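Local coordinates for UBP3-associated protein BRE5 (Saccharomyces cerevisiae, PDB 1ZX2) that serves as the cofactor of the deubiquitinating enzyme UBP3, working with it to cleave ubiquitin, and is represented here by its NTF2-like domain, at residues D8-F13 with I87-T92; T35-H40 with K59-E64; H96-I101 with I122-S127; L100-G105 with K116-F121. All coordinates share one frame; numbering follows the deposited sequence.

Contact 1 (D8-F13 with I87-T92); sequences DICFAF and IDFQYT
Cys10 leans from the helix onto Phe89 of the strand, its sulfur set low against the base of the side chain: SG of Cys10 is 3.5 Å from CB of Phe89. The same SG lies 4.5 Å from the centroid of the Phe89 ring and 43° off its normal, an oblique Cys sulfur-aromatic contact. Phe11, the next residue along the helix, touches the far part of that ring, with CE2 of Phe11 4.1 Å from CE2 of Phe89 and the two side chains at about a right angle. CE2 of Phe11 also lies 3.8 Å from CD1 of Ile87, two residues earlier on the strand. Toward the other end, CD1 of Ile9 merely rests on OH of Tyr91. No hydrogen bond crosses, and the cohesion is that of apolar surfaces. Behind this first shell, CG2 of Ile87 sits in the plane of the Phe89 ring at its edge, and the helical turn brings Phe11 in with CG anti to its carbonyl carbon (chi1 -77°). With an alanine in place of Phe89, Cys10 would lose the ring beside its sulfur and Phe11 one of its two partners, which would probably open a gap between helix and strand. The setting is that of the NTF2 fold, a long N-terminal helix lying against a curved sheet. Asp88 points off the opposite side of the strand to a salt bridge with Arg140 of the second subunit. Helix 6-23 also covers the next strand, 98-109, through Cys10 on Ile99 and Ile101.

Contact 2 (T35-H40 with K59-E64); sequences TAELTH and KVTGRE
The carboxylate of Glu37 is the flat group here, and it is met at OE2 by NZ of Lys59 in a salt bridge; the modelled separation is too short to be trusted in detail. The lysine arrives diagonally across the strands, because Glu37 pairs with Thr61 and Lys59 with Thr39. Its CG is anti to the backbone N (chi1 -163°), and bends further out carry the chain past OG1 of Thr39, 3.9 Å from CG of Lys59. Among the flat peptide groups, the N-H of Val60 lies in the carbonyl plane of Leu38, its N 2.9 Å from O of Leu38, and Leu38 N returns an equal bond to Val60 O. On the reverse face CD2 of Leu38 packs 4.0 Å from CG2 of Val60, both under Ile66 of helix 63-72. Gly62 N gives Ala36 O the last bond of this antiparallel pairing and then occupies the N-cap position of that helix, with backbone angles that would jam a side chain against the preceding carbonyl. Thr39 OG1 bonds to Gln90 of the second subunit, and Lys59 NZ to the Phe89 carbonyl there. The chemistry is thus two-sided: apolar toward the helix, charged and polar toward the dimer partner, where Glu37 probably offsets the lysine's charge.

Contact 3 (H96-I101 with I122-S127); sequences HKSILI and ILLPSS
Ile99 and Leu123 form an antiparallel hydrogen-bonded pair on strands whose directions differ by 165°, each N-H lying in the plane of the carbonyl it meets, with Ile99 N 2.9 Å from Leu123 O and Leu123 N equally far from Ile99 O. O of Ile99 also receives a CA-H...O contact from CA of Ile122, 3.3 Å away. Ile99 and Leu123 stand side by side on one face, while the methyl ends reach diagonally: chi2 of Leu123 is extended (-179°), and this sends its CD1 to within 3.9 Å of CD1 of Ile101. On the reverse face Leu100 meets Ile122, with CD1 of the leucine 4.0 Å from CG1 of the isoleucine. Ser98 comes in one residue before Ile99, and its OG touches the CD2 methyl of Leu124 at 3.4 Å. Beyond it the pairing stops. Pro125 has no N-H to offer where the next bond would fall, and its ring lies instead against the Lys97 carbonyl, with CD of Pro125 3.5 Å from O of Lys97. The proline thus marks the open end of the hairpin made by strands 98-109 and 115-125. The Ile99, Ile101 and Leu123 side is roofed by helix 6-23, where Ile99 meets Ile9 and Leu123 meets Phe13. The Leu100 and Ile122 side faces the second subunit, meeting its Ile138 and Thr92, respectively. Within the sheet, strand 80-92 borders the hairpin next to 98-109, and strand 132-141 runs beside 115-125.

Contact 4 (L100-G105 with K116-F121); sequences LIMATG and KFCQTF
Gly105 O is gripped by Phe117 and Lys116 together: Phe117 N hydrogen-bonds to it at 2.9 Å, tilted 35° from the carbonyl plane, while CA of Lys116 adds a CA-H...O contact at 3.2 Å. The ring of Phe117 then folds back over the same glycine. With CG between the backbone N and the carbonyl carbon (chi1 76°), CE2 of Phe117 comes 3.4 Å from C of Gly105, and Gly105 N lies above one face of the ring, offset toward its rim. A side chain on the glycine would probably be crowded against CE2 of Phe117. This is the cross-strand pairing called aromatic rescue of glycine, set in an antiparallel hairpin of the NTF2 fold's sheet. An alanine in place of Phe117 would strip that cover from Gly105 and is likely to open a gap toward Leu82, Leu84 and Ile139. On the opposite face of the sheet from Phe117, SG of Cys118 is lodged between CG of Met102 at 3.9 Å and CG2 of Thr104 at 4.0 Å, and packs on Cys118 of the second subunit. Thr104 OG1 turns to Thr86. Nearby, CG2 of Thr120 presses 3.6 Å from CD1 of Leu100, whereas the buried OG1 of Thr120 has no partner in the model.

From the N terminus, the chain first leaves helix 6-23 and returns to it at strand 80-92, where contact 1 closes the longest loop. Contact 2 is made wholly within that excursion, pairing 36-41 with 57-61 at the opposite margin of the sheet; the two centres lie about 21 Å apart. The later contacts follow in series: contacts 3 and 4 belong to one hairpin, sharing Leu100 and Ile101, with contact 4 nearer its turn and contact 3 at its open end. Gln90 O to Leu100 N, probably a hydrogen bond, joins contact 1 to this hairpin. Strand 132-141 bridges the hairpin and contact 2, and all four contacts touch the second subunit.

Contact 1 (D8-F13 with I87-T92)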
# COMPACT_ATOMS: atom_id res chain seq x y z
N ASP A 8 0.99 -16.31 6.90
CA ASP A 8 -0.19 -16.93 7.55
C ASP A 8 -1.09 -15.80 8.05
O ASP A 8 -2.27 -15.86 7.91
CB ASP A 8 0.18 -17.74 8.82
CG ASP A 8 1.05 -19.01 8.56
OD1 ASP A 8 1.00 -19.56 7.43
OD2 ASP A 8 1.80 -19.49 9.47
N ILE A 9 -0.50 -14.80 8.70
CA ILE A 9 -1.27 -13.75 9.27
C ILE A 9 -2.07 -13.02 8.15
O ILE A 9 -3.25 -12.74 8.29
CB ILE A 9 -0.37 -12.80 10.00
CG1 ILE A 9 0.24 -13.47 11.25
CG2 ILE A 9 -1.16 -11.60 10.46
CD1 ILE A 9 1.31 -12.59 11.92
N CYS A 10 -1.42 -12.75 7.03
CA CYS A 10 -2.01 -11.90 6.02
C CYS A 10 -3.09 -12.64 5.28
O CYS A 10 -4.14 -12.07 5.03
CB CYS A 10 -0.99 -11.39 5.00
SG CYS A 10 0.00 -10.17 5.82
N PHE A 11 -2.82 -13.89 4.96
CA PHE A 11 -3.79 -14.75 4.27
C PHE A 11 -5.05 -14.97 5.17
O PHE A 11 -6.15 -14.95 4.69
CB PHE A 11 -3.20 -16.12 3.91
CG PHE A 11 -2.27 -16.12 2.70
CD1 PHE A 11 -1.78 -17.34 2.23
CD2 PHE A 11 -1.83 -14.96 2.09
CE1 PHE A 11 -0.88 -17.38 1.14
CE2 PHE A 11 -0.95 -15.01 0.99
CZ PHE A 11 -0.48 -16.22 0.52
N ALA A 12 -4.85 -15.13 6.47
CA ALA A 12 -6.01 -15.27 7.35
C ALA A 12 -6.83 -13.99 7.38
O ALA A 12 -8.06 -14.02 7.30
CB ALA A 12 -5.59 -15.63 8.78
N PHE A 13 -6.15 -12.86 7.54
CA PHE A 13 -6.82 -11.58 7.61
C PHE A 13 -7.65 -11.31 6.37
O PHE A 13 -8.83 -10.99 6.45
CB PHE A 13 -5.84 -10.44 7.83
CG PHE A 13 -6.42 -9.15 7.50
CD1 PHE A 13 -6.16 -8.57 6.29
CD2 PHE A 13 -7.34 -8.54 8.38
CE1 PHE A 13 -6.73 -7.36 5.95
CE2 PHE A 13 -7.94 -7.34 8.02
CZ PHE A 13 -7.63 -6.77 6.82
N ILE A 87 -0.53 -10.67 -3.71
CA ILE A 87 -0.59 -10.32 -2.31
C ILE A 87 0.85 -10.11 -1.81
O ILE A 87 1.61 -11.00 -1.87
CB ILE A 87 -1.25 -11.39 -1.47
CG1 ILE A 87 -2.71 -11.70 -1.92
CG2 ILE A 87 -1.25 -10.91 0.01
CD1 ILE A 87 -3.27 -12.95 -1.27
N ASP A 88 1.21 -8.90 -1.36
CA ASP A 88 2.57 -8.64 -0.85
C ASP A 88 2.42 -8.09 0.53
O ASP A 88 1.45 -7.41 0.82
CB ASP A 88 3.24 -7.64 -1.76
CG ASP A 88 3.54 -8.21 -3.10
OD1 ASP A 88 4.27 -9.20 -3.11
OD2 ASP A 88 2.98 -7.80 -4.15
N PHE A 89 3.35 -8.40 1.41
CA PHE A 89 3.26 -7.90 2.78
C PHE A 89 4.66 -7.64 3.36
O PHE A 89 5.58 -8.32 2.98
CB PHE A 89 2.54 -8.95 3.67
CG PHE A 89 2.71 -10.33 3.21
CD1 PHE A 89 3.87 -11.03 3.52
CD2 PHE A 89 1.75 -10.92 2.40
CE1 PHE A 89 4.07 -12.32 3.04
CE2 PHE A 89 1.95 -12.21 1.90
CZ PHE A 89 3.12 -12.90 2.22
N GLN A 90 4.78 -6.70 4.30
CA GLN A 90 6.03 -6.50 5.01
C GLN A 90 5.65 -6.09 6.41
O GLN A 90 4.61 -5.47 6.62
CB GLN A 90 6.76 -5.29 4.41
CG GLN A 90 7.29 -5.49 2.99
CD GLN A 90 7.93 -4.28 2.41
OE1 GLN A 90 7.76 -3.16 2.93
NE2 GLN A 90 8.60 -4.46 1.26
N TYR A 91 6.48 -6.39 7.38
CA TYR A 91 6.41 -5.71 8.67
C TYR A 91 6.80 -4.17 8.63
O TYR A 91 7.59 -3.71 7.83
CB TYR A 91 7.29 -6.44 9.70
CG TYR A 91 6.75 -7.78 10.16
CD1 TYR A 91 7.42 -8.98 9.86
CD2 TYR A 91 5.57 -7.85 10.88
CE1 TYR A 91 6.86 -10.25 10.34
CE2 TYR A 91 5.01 -9.03 11.32
CZ TYR A 91 5.64 -10.23 11.05
OH TYR A 91 5.02 -11.36 11.49
N THR A 92 6.20 -3.39 9.52
CA THR A 92 6.39 -1.98 9.55
C THR A 92 6.07 -1.48 10.89
O THR A 92 5.60 -2.25 11.73
CB THR A 92 5.43 -1.36 8.62
OG1 THR A 92 5.60 -1.98 7.35
CG2 THR A 92 5.78 -0.00 8.33

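Contact 2 (T35-H40 with K59-E64)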
# COMPACT_ATOMS: atom_id res chain seq x y z
N THR A 35 -9.82 4.80 15.22
CA THR A 35 -9.46 6.01 14.52
C THR A 35 -8.90 5.70 13.10
O THR A 35 -8.21 6.53 12.56
CB THR A 35 -8.38 6.89 15.31
OG1 THR A 35 -7.14 6.12 15.44
CG2 THR A 35 -8.86 7.23 16.78
N ALA A 36 -9.26 4.55 12.53
CA ALA A 36 -8.80 4.15 11.22
C ALA A 36 -9.20 5.14 10.10
O ALA A 36 -10.21 5.85 10.21
CB ALA A 36 -9.35 2.84 10.86
N GLU A 37 -8.41 5.17 9.03
CA GLU A 37 -8.75 5.95 7.86
C GLU A 37 -8.97 5.08 6.70
O GLU A 37 -8.21 4.14 6.46
CB GLU A 37 -7.60 6.80 7.46
CG GLU A 37 -7.34 7.85 8.44
CD GLU A 37 -6.14 8.61 8.01
OE1 GLU A 37 -5.12 8.46 8.83
OE2 GLU A 37 -6.27 9.25 6.85
N LEU A 38 -10.02 5.40 5.96
CA LEU A 38 -10.40 4.63 4.81
C LEU A 38 -10.47 5.56 3.63
O LEU A 38 -11.10 6.63 3.70
CB LEU A 38 -11.78 4.03 5.05
CG LEU A 38 -12.46 3.31 3.92
CD1 LEU A 38 -12.01 1.94 3.92
CD2 LEU A 38 -13.89 3.30 4.13
N THR A 39 -9.91 5.15 2.51
CA THR A 39 -10.07 5.90 1.26
C THR A 39 -10.55 4.90 0.25
O THR A 39 -9.84 3.94 0.00
CB THR A 39 -8.75 6.53 0.84
OG1 THR A 39 -8.33 7.49 1.86
CG2 THR A 39 -8.94 7.33 -0.38
N HIS A 40 -11.76 5.09 -0.27
CA HIS A 40 -12.54 3.99 -0.92
C HIS A 40 -13.29 4.55 -2.15
O HIS A 40 -13.14 5.70 -2.57
CB HIS A 40 -13.59 3.36 0.09
CG HIS A 40 -13.96 1.91 -0.16
ND1 HIS A 40 -13.17 0.85 0.24
CD2 HIS A 40 -15.08 1.35 -0.69
CE1 HIS A 40 -13.74 -0.29 -0.13
NE2 HIS A 40 -14.92 -0.01 -0.66
N LYS A 59 -13.25 9.59 1.48
CA LYS A 59 -12.28 9.56 2.55
C LYS A 59 -13.11 9.63 3.83
O LYS A 59 -13.97 10.54 3.99
CB LYS A 59 -11.35 10.81 2.46
CG LYS A 59 -9.98 10.68 3.30
CD LYS A 59 -8.65 11.44 2.75
CE LYS A 59 -7.31 11.09 3.64
NZ LYS A 59 -7.54 10.32 5.05
N VAL A 60 -12.96 8.64 4.71
CA VAL A 60 -13.58 8.72 6.02
C VAL A 60 -12.66 8.30 7.12
O VAL A 60 -11.72 7.50 6.92
CB VAL A 60 -14.92 7.97 6.12
CG1 VAL A 60 -15.83 8.30 4.93
CG2 VAL A 60 -14.78 6.61 6.19
N THR A 61 -12.91 8.88 8.27
CA THR A 61 -12.10 8.64 9.46
C THR A 61 -12.98 8.19 10.60
O THR A 61 -13.99 8.78 10.82
CB THR A 61 -11.29 9.93 9.85
OG1 THR A 61 -10.27 10.16 8.87
CG2 THR A 61 -10.44 9.65 11.04
N GLY A 62 -12.56 7.12 11.29
CA GLY A 62 -13.12 6.71 12.58
C GLY A 62 -14.05 5.53 12.38
O GLY A 62 -14.71 5.43 11.33
N ARG A 63 -14.15 4.59 13.33
CA ARG A 63 -14.92 3.40 13.06
C ARG A 63 -16.39 3.70 12.79
O ARG A 63 -16.97 3.03 11.96
CB ARG A 63 -14.88 2.41 14.22
CG ARG A 63 -15.45 1.00 13.94
CD ARG A 63 -14.43 -0.16 14.49
NE ARG A 63 -14.51 0.04 15.82
CZ ARG A 63 -13.70 0.11 16.78
NH1 ARG A 63 -12.45 -0.31 16.85
NH2 ARG A 63 -14.36 0.45 17.89
N GLU A 64 -16.96 4.70 13.44
CA GLU A 64 -18.38 4.99 13.30
C GLU A 64 -18.69 5.47 11.89
O GLU A 64 -19.65 5.02 11.26
CB GLU A 64 -18.85 6.02 14.33
CG GLU A 64 -18.98 5.35 15.70
CD GLU A 64 -19.26 6.27 16.93
OE1 GLU A 64 -18.69 5.93 18.03
OE2 GLU A 64 -20.03 7.30 16.85

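Contact 3 (H96-I101 with I122-S127)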
# COMPACT_ATOMS: atom_id res chain seq x y z
N HIS A 96 8.49 -2.89 14.31
CA HIS A 96 8.18 -3.87 13.28
C HIS A 96 7.04 -4.80 13.62
O HIS A 96 6.98 -5.90 13.11
CB HIS A 96 9.45 -4.69 12.91
CG HIS A 96 10.24 -3.99 11.90
ND1 HIS A 96 10.85 -2.78 12.18
CD2 HIS A 96 10.33 -4.16 10.56
CE1 HIS A 96 11.39 -2.30 11.07
NE2 HIS A 96 11.08 -3.11 10.07
N LYS A 97 6.09 -4.35 14.41
CA LYS A 97 4.99 -5.23 14.81
C LYS A 97 3.71 -5.01 13.96
O LYS A 97 2.78 -5.84 13.98
CB LYS A 97 4.68 -4.99 16.29
CG LYS A 97 5.77 -5.32 17.25
CD LYS A 97 6.23 -6.79 17.17
CE LYS A 97 7.07 -7.27 18.48
NZ LYS A 97 8.18 -8.18 18.06
N SER A 98 3.65 -3.91 13.17
CA SER A 98 2.53 -3.73 12.27
C SER A 98 2.79 -4.38 10.94
O SER A 98 3.90 -4.79 10.62
CB SER A 98 2.27 -2.23 12.06
OG SER A 98 1.92 -1.67 13.30
N ILE A 99 1.74 -4.52 10.14
CA ILE A 99 1.87 -5.18 8.85
C ILE A 99 1.29 -4.32 7.76
O ILE A 99 0.19 -3.88 7.89
CB ILE A 99 1.17 -6.54 8.88
CG1 ILE A 99 1.78 -7.43 9.96
CG2 ILE A 99 1.38 -7.28 7.56
CD1 ILE A 99 1.04 -8.72 10.23
N LEU A 100 2.06 -4.11 6.68
CA LEU A 100 1.62 -3.50 5.46
C LEU A 100 1.29 -4.61 4.45
O LEU A 100 2.09 -5.50 4.25
CB LEU A 100 2.77 -2.66 4.90
CG LEU A 100 2.61 -2.12 3.50
CD1 LEU A 100 1.49 -1.07 3.47
CD2 LEU A 100 3.94 -1.47 3.03
N ILE A 101 0.11 -4.56 3.87
CA ILE A 101 -0.34 -5.44 2.81
C ILE A 101 -0.70 -4.65 1.61
O ILE A 101 -1.40 -3.62 1.73
CB ILE A 101 -1.65 -6.21 3.27
CG1 ILE A 101 -1.38 -7.01 4.53
CG2 ILE A 101 -2.10 -7.21 2.25
CD1 ILE A 101 -2.56 -7.70 5.17
N ILE A 122 -2.95 -1.26 6.37
CA ILE A 122 -2.00 -1.40 7.46
C ILE A 122 -2.76 -1.99 8.64
O ILE A 122 -3.80 -1.50 9.02
CB ILE A 122 -1.33 -0.08 7.79
CG1 ILE A 122 -0.41 0.36 6.67
CG2 ILE A 122 -0.52 -0.14 9.09
CD1 ILE A 122 0.19 1.76 6.76
N LEU A 123 -2.18 -3.01 9.26
CA LEU A 123 -2.71 -3.68 10.44
C LEU A 123 -1.82 -3.44 11.62
O LEU A 123 -0.56 -3.57 11.53
CB LEU A 123 -2.72 -5.16 10.21
CG LEU A 123 -3.35 -5.77 8.98
CD1 LEU A 123 -3.26 -7.26 8.97
CD2 LEU A 123 -4.82 -5.30 8.91
N LEU A 124 -2.41 -3.03 12.73
CA LEU A 124 -1.68 -2.76 13.96
C LEU A 124 -2.22 -3.70 15.00
O LEU A 124 -3.43 -3.71 15.16
CB LEU A 124 -2.09 -1.42 14.43
CG LEU A 124 -1.31 -0.51 15.36
CD1 LEU A 124 -2.23 0.14 16.35
CD2 LEU A 124 0.07 -0.81 15.96
N PRO A 125 -1.42 -4.35 15.80
CA PRO A 125 -2.01 -5.14 16.92
C PRO A 125 -2.93 -4.29 17.87
O PRO A 125 -2.56 -3.19 18.26
CB PRO A 125 -0.80 -5.63 17.71
CG PRO A 125 0.38 -5.68 16.66
CD PRO A 125 0.06 -4.44 15.75
N SER A 126 -4.09 -4.86 18.28
CA SER A 126 -4.94 -4.26 19.31
C SER A 126 -4.13 -4.16 20.64
O SER A 126 -3.07 -4.75 20.74
CB SER A 126 -6.21 -5.12 19.57
OG SER A 126 -5.90 -6.50 19.81
N SER A 127 -4.65 -3.44 21.63
CA SER A 127 -3.84 -3.05 22.80
C SER A 127 -3.34 -4.25 23.58
O SER A 127 -2.27 -4.19 24.12
CB SER A 127 -4.66 -2.26 23.83
OG SER A 127 -5.45 -1.32 23.19

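Contact 4 (L100-G105 with K116-F121)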
# COMPACT_ATOMS: atom_id res chain seq x y z
N LEU A 100 2.06 -4.11 6.68
CA LEU A 100 1.62 -3.50 5.46
C LEU A 100 1.29 -4.61 4.45
O LEU A 100 2.09 -5.50 4.25
CB LEU A 100 2.77 -2.66 4.90
CG LEU A 100 2.61 -2.12 3.50
CD1 LEU A 100 1.49 -1.07 3.47
CD2 LEU A 100 3.94 -1.47 3.03
N ILE A 101 0.11 -4.56 3.87
CA ILE A 101 -0.34 -5.44 2.81
C ILE A 101 -0.70 -4.65 1.61
O ILE A 101 -1.40 -3.62 1.73
CB ILE A 101 -1.65 -6.21 3.27
CG1 ILE A 101 -1.38 -7.01 4.53
CG2 ILE A 101 -2.10 -7.21 2.25
CD1 ILE A 101 -2.56 -7.70 5.17
N MET A 102 -0.31 -5.13 0.41
CA MET A 102 -0.80 -4.56 -0.83
C MET A 102 -1.31 -5.72 -1.63
O MET A 102 -0.58 -6.70 -1.80
CB MET A 102 0.32 -3.85 -1.63
CG MET A 102 -0.17 -3.05 -2.88
SD MET A 102 1.20 -2.18 -3.83
CE MET A 102 1.66 -3.57 -4.69
N ALA A 103 -2.53 -5.65 -2.11
CA ALA A 103 -3.09 -6.72 -2.91
C ALA A 103 -3.66 -6.13 -4.19
O ALA A 103 -4.19 -5.00 -4.17
CB ALA A 103 -4.17 -7.48 -2.14
N THR A 104 -3.48 -6.82 -5.31
CA THR A 104 -4.15 -6.45 -6.54
C THR A 104 -5.05 -7.59 -6.95
O THR A 104 -4.87 -8.73 -6.50
CB THR A 104 -3.16 -6.10 -7.67
OG1 THR A 104 -2.39 -7.24 -8.09
CG2 THR A 104 -2.12 -5.05 -7.19
N GLY A 105 -5.99 -7.28 -7.82
CA GLY A 105 -6.88 -8.30 -8.34
C GLY A 105 -8.00 -7.72 -9.16
O GLY A 105 -7.87 -6.59 -9.73
N LYS A 116 -9.95 -4.03 -12.55
CA LYS A 116 -8.73 -4.28 -11.79
C LYS A 116 -8.67 -3.30 -10.59
O LYS A 116 -9.09 -2.15 -10.71
CB LYS A 116 -7.48 -4.08 -12.65
CG LYS A 116 -6.90 -5.36 -13.28
CD LYS A 116 -5.88 -6.12 -12.33
CE LYS A 116 -5.12 -7.22 -13.08
NZ LYS A 116 -5.71 -8.57 -12.83
N PHE A 117 -8.19 -3.75 -9.44
CA PHE A 117 -8.11 -2.89 -8.25
C PHE A 117 -6.78 -3.07 -7.56
O PHE A 117 -6.07 -4.09 -7.76
CB PHE A 117 -9.29 -3.11 -7.29
CG PHE A 117 -9.18 -4.37 -6.49
CD1 PHE A 117 -8.55 -4.39 -5.28
CD2 PHE A 117 -9.67 -5.55 -7.00
CE1 PHE A 117 -8.38 -5.57 -4.57
CE2 PHE A 117 -9.54 -6.72 -6.28
CZ PHE A 117 -8.89 -6.71 -5.06
N CYS A 118 -6.45 -2.10 -6.73
CA CYS A 118 -5.25 -2.18 -5.91
C CYS A 118 -5.71 -1.72 -4.55
O CYS A 118 -6.34 -0.67 -4.44
CB CYS A 118 -4.10 -1.26 -6.46
SG CYS A 118 -2.60 -1.46 -5.43
N GLN A 119 -5.43 -2.52 -3.53
CA GLN A 119 -5.81 -2.20 -2.14
C GLN A 119 -4.63 -2.38 -1.23
O GLN A 119 -3.95 -3.38 -1.32
CB GLN A 119 -6.90 -3.14 -1.67
CG GLN A 119 -7.49 -2.84 -0.22
CD GLN A 119 -8.94 -3.27 -0.10
OE1 GLN A 119 -9.76 -2.60 0.56
NE2 GLN A 119 -9.23 -4.42 -0.63
N THR A 120 -4.48 -1.47 -0.28
CA THR A 120 -3.47 -1.52 0.72
C THR A 120 -4.11 -1.43 2.06
O THR A 120 -5.02 -0.64 2.24
CB THR A 120 -2.53 -0.30 0.53
OG1 THR A 120 -1.87 -0.43 -0.76
CG2 THR A 120 -1.41 -0.44 1.49
N PHE A 121 -3.59 -2.20 3.01
CA PHE A 121 -4.00 -2.15 4.40
C PHE A 121 -2.80 -1.95 5.24
O PHE A 121 -1.76 -2.51 4.94
CB PHE A 121 -4.56 -3.52 4.81
CG PHE A 121 -5.83 -3.92 4.11
CD1 PHE A 121 -5.79 -4.81 3.04
CD2 PHE A 121 -7.03 -3.44 4.53
CE1 PHE A 121 -6.93 -5.21 2.41
CE2 PHE A 121 -8.25 -3.88 3.89
CZ PHE A 121 -8.18 -4.75 2.86